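Local structure of thermoresistant glucokinase (Janibacter sp. HTCC2649, 4EUN) at residues Thr44-Val49 with Ile105-Ala110. The protein probably catalyses ATP-dependent phosphorylation of gluconate, as a gluconokinase of the P-loop kinase type. Numbering follows the deposited sequence.
Sequences TIAHGV and IITCSA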
loop_
_atom_site.group_PDB
_atom_site.type_symbol
_atom_site.label_atom_id
_atom_site.label_comp_id
_atom_site.label_asym_id
_atom_site.label_seq_id
_atom_site.Cartn_x
_atom_site.Cartn_y
_atom_site.Cartn_z
ATOM N N THR A 44 0.105 4.136 7.959
ATOM C CA THR A 44 0.994 3.858 9.087
ATOM C C THR A 44 0.445 2.760 10.008
ATOM O O THR A 44 1.171 1.842 10.394
ATOM C CB THR A 44 1.298 5.143 9.891
ATOM O OG1 THR A 44 2.029 6.059 9.062
ATOM C CG2 THR A 44 2.125 4.823 11.116
ATOM N N ILE A 45 -0.836 2.850 10.353
ATOM C CA ILE A 45 -1.477 1.844 11.191
ATOM C C ILE A 45 -1.527 0.477 10.502
ATOM O O ILE A 45 -1.147 -0.536 11.091
ATOM C CB ILE A 45 -2.912 2.274 11.605
ATOM C CG1 ILE A 45 -2.891 3.645 12.291
ATOM C CG2 ILE A 45 -3.545 1.224 12.506
ATOM C CD1 ILE A 45 -1.979 3.711 13.507
ATOM N N ALA A 46 -1.986 0.449 9.251
ATOM C CA ALA A 46 -2.095 -0.811 8.511
ATOM C C ALA A 46 -0.738 -1.482 8.343
ATOM O O ALA A 46 -0.618 -2.706 8.476
ATOM C CB ALA A 46 -2.743 -0.578 7.153
ATOM N N HIS A 47 0.269 -0.674 8.033
ATOM C CA HIS A 47 1.632 -1.157 7.843
ATOM C C HIS A 47 2.178 -1.709 9.157
ATOM O O HIS A 47 2.811 -2.762 9.182
ATOM C CB HIS A 47 2.520 -0.020 7.330
ATOM C CG HIS A 47 3.917 -0.440 6.996
ATOM N ND1 HIS A 47 4.976 0.443 6.999
ATOM C CD2 HIS A 47 4.428 -1.641 6.634
ATOM C CE1 HIS A 47 6.081 -0.199 6.663
ATOM N NE2 HIS A 47 5.777 -1.464 6.436
ATOM N N GLY A 48 1.927 -1.000 10.254
ATOM C CA GLY A 48 2.375 -1.458 11.558
ATOM C C GLY A 48 1.736 -2.771 11.975
ATOM O O GLY A 48 2.396 -3.633 12.566
ATOM N N VAL A 49 0.442 -2.917 11.692
ATOM C CA VAL A 49 -0.257 -4.166 11.979
ATOM C C VAL A 49 0.266 -5.300 11.092
ATOM O O VAL A 49 0.510 -6.410 11.568
ATOM C CB VAL A 49 -1.794 -4.008 11.825
ATOM C CG1 VAL A 49 -2.484 -5.363 11.913
ATOM C CG2 VAL A 49 -2.344 -3.086 12.899
ATOM N N ILE A 105 -4.823 -7.073 5.065
ATOM C CA ILE A 105 -5.225 -5.808 5.677
ATOM C C ILE A 105 -5.176 -4.729 4.603
ATOM O O ILE A 105 -4.172 -4.566 3.905
ATOM C CB ILE A 105 -4.365 -5.443 6.917
ATOM C CG1 ILE A 105 -4.854 -4.142 7.556
ATOM C CG2 ILE A 105 -2.857 -5.364 6.577
ATOM C CD1 ILE A 105 -4.296 -3.940 8.966
ATOM N N ILE A 106 -6.271 -3.988 4.455
ATOM C CA ILE A 106 -6.337 -2.945 3.439
ATOM C C ILE A 106 -6.715 -1.621 4.075
ATOM O O ILE A 106 -7.439 -1.586 5.069
ATOM C CB ILE A 106 -7.341 -3.286 2.312
ATOM C CG1 ILE A 106 -8.769 -3.314 2.827
ATOM C CG2 ILE A 106 -6.982 -4.627 1.656
ATOM C CD1 ILE A 106 -9.785 -3.618 1.735
ATOM N N THR A 107 -6.231 -0.528 3.491
ATOM C CA THR A 107 -6.671 0.799 3.913
ATOM C C THR A 107 -7.782 1.271 2.999
ATOM O O THR A 107 -7.653 1.160 1.784
ATOM C CB THR A 107 -5.523 1.797 3.831
ATOM O OG1 THR A 107 -4.902 1.690 2.544
ATOM C CG2 THR A 107 -4.479 1.496 4.889
ATOM N N CYS A 108 -8.860 1.796 3.583
ATOM C CA CYS A 108 -9.960 2.393 2.823
ATOM C C CYS A 108 -10.237 3.808 3.308
ATOM O O CYS A 108 -10.081 4.102 4.492
ATOM C CB CYS A 108 -11.256 1.604 3.022
ATOM S SG CYS A 108 -11.276 -0.017 2.268
ATOM N N SER A 109 -10.699 4.673 2.408
ATOM C CA SER A 109 -11.236 5.972 2.807
ATOM C C SER A 109 -12.591 5.781 3.495
ATOM O O SER A 109 -12.909 4.686 3.960
ATOM C CB SER A 109 -11.371 6.883 1.590
ATOM O OG SER A 109 -11.988 6.191 0.524
ATOM N N ALA A 110 -13.392 6.847 3.582
ATOM C CA ALA A 110 -14.640 6.798 4.346
ATOM C C ALA A 110 -15.613 5.768 3.784
ATOM O O ALA A 110 -15.804 5.678 2.569
ATOM C CB ALA A 110 -15.288 8.149 4.375
#
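Thr-107 OG1 is hydrogen-bonded to Glu-59 OE1 at the end of the neighbouring strand 56-59, while the other branch of Thr-107, CG2, presses on Ala-46 CB at 3.5 Å. The fold is that of a P-loop kinase, a parallel sheet of strand order 2-3-1-4-5. Helix 42-53 follows the probable Walker A loop and lies on one face of the sheet, where its segment 44-49 runs almost exactly antiparallel (177°) to strand 105-108, with the two axes 8.4 Å apart. Ala-46 is the near point: its CA is 6.5 Å from Ile-105 CA, a close fit that the small methyl permits. At chi1 50°, Thr-107 OG1 sits between the backbone N and the carbonyl carbon and turns to Glu-59, while CG2, anti to that carbon, faces the helix. Ile-105 is stretched out, with CG1 anti to its own N (chi1 -178°), and its CD1 fits against the helix between Ala-46 and Val-49, 3.9 Å from Ala-46 CA. The shorter branch, CG2, touches the helix at Ala-46 O, 4.0 Å away. Phe-57 and Val-34, on the strands flanking 104-108, also touch Ala-46, and Leu-191 of helix 180-191 touches Val-49; the four residues that meet are buried. About 6 Å from the Thr-107 side chain a sulfate ion, probably from the crystallisation liquor, sits on backbone amides of the probable Walker A loop, consistent with a phosphate-binding pocket. At the contact's other end, the Val-49 and Ile-105 side chains cross at about a right angle, Val-49 CG1 meeting Ile-105 CD1 at 3.7 Å.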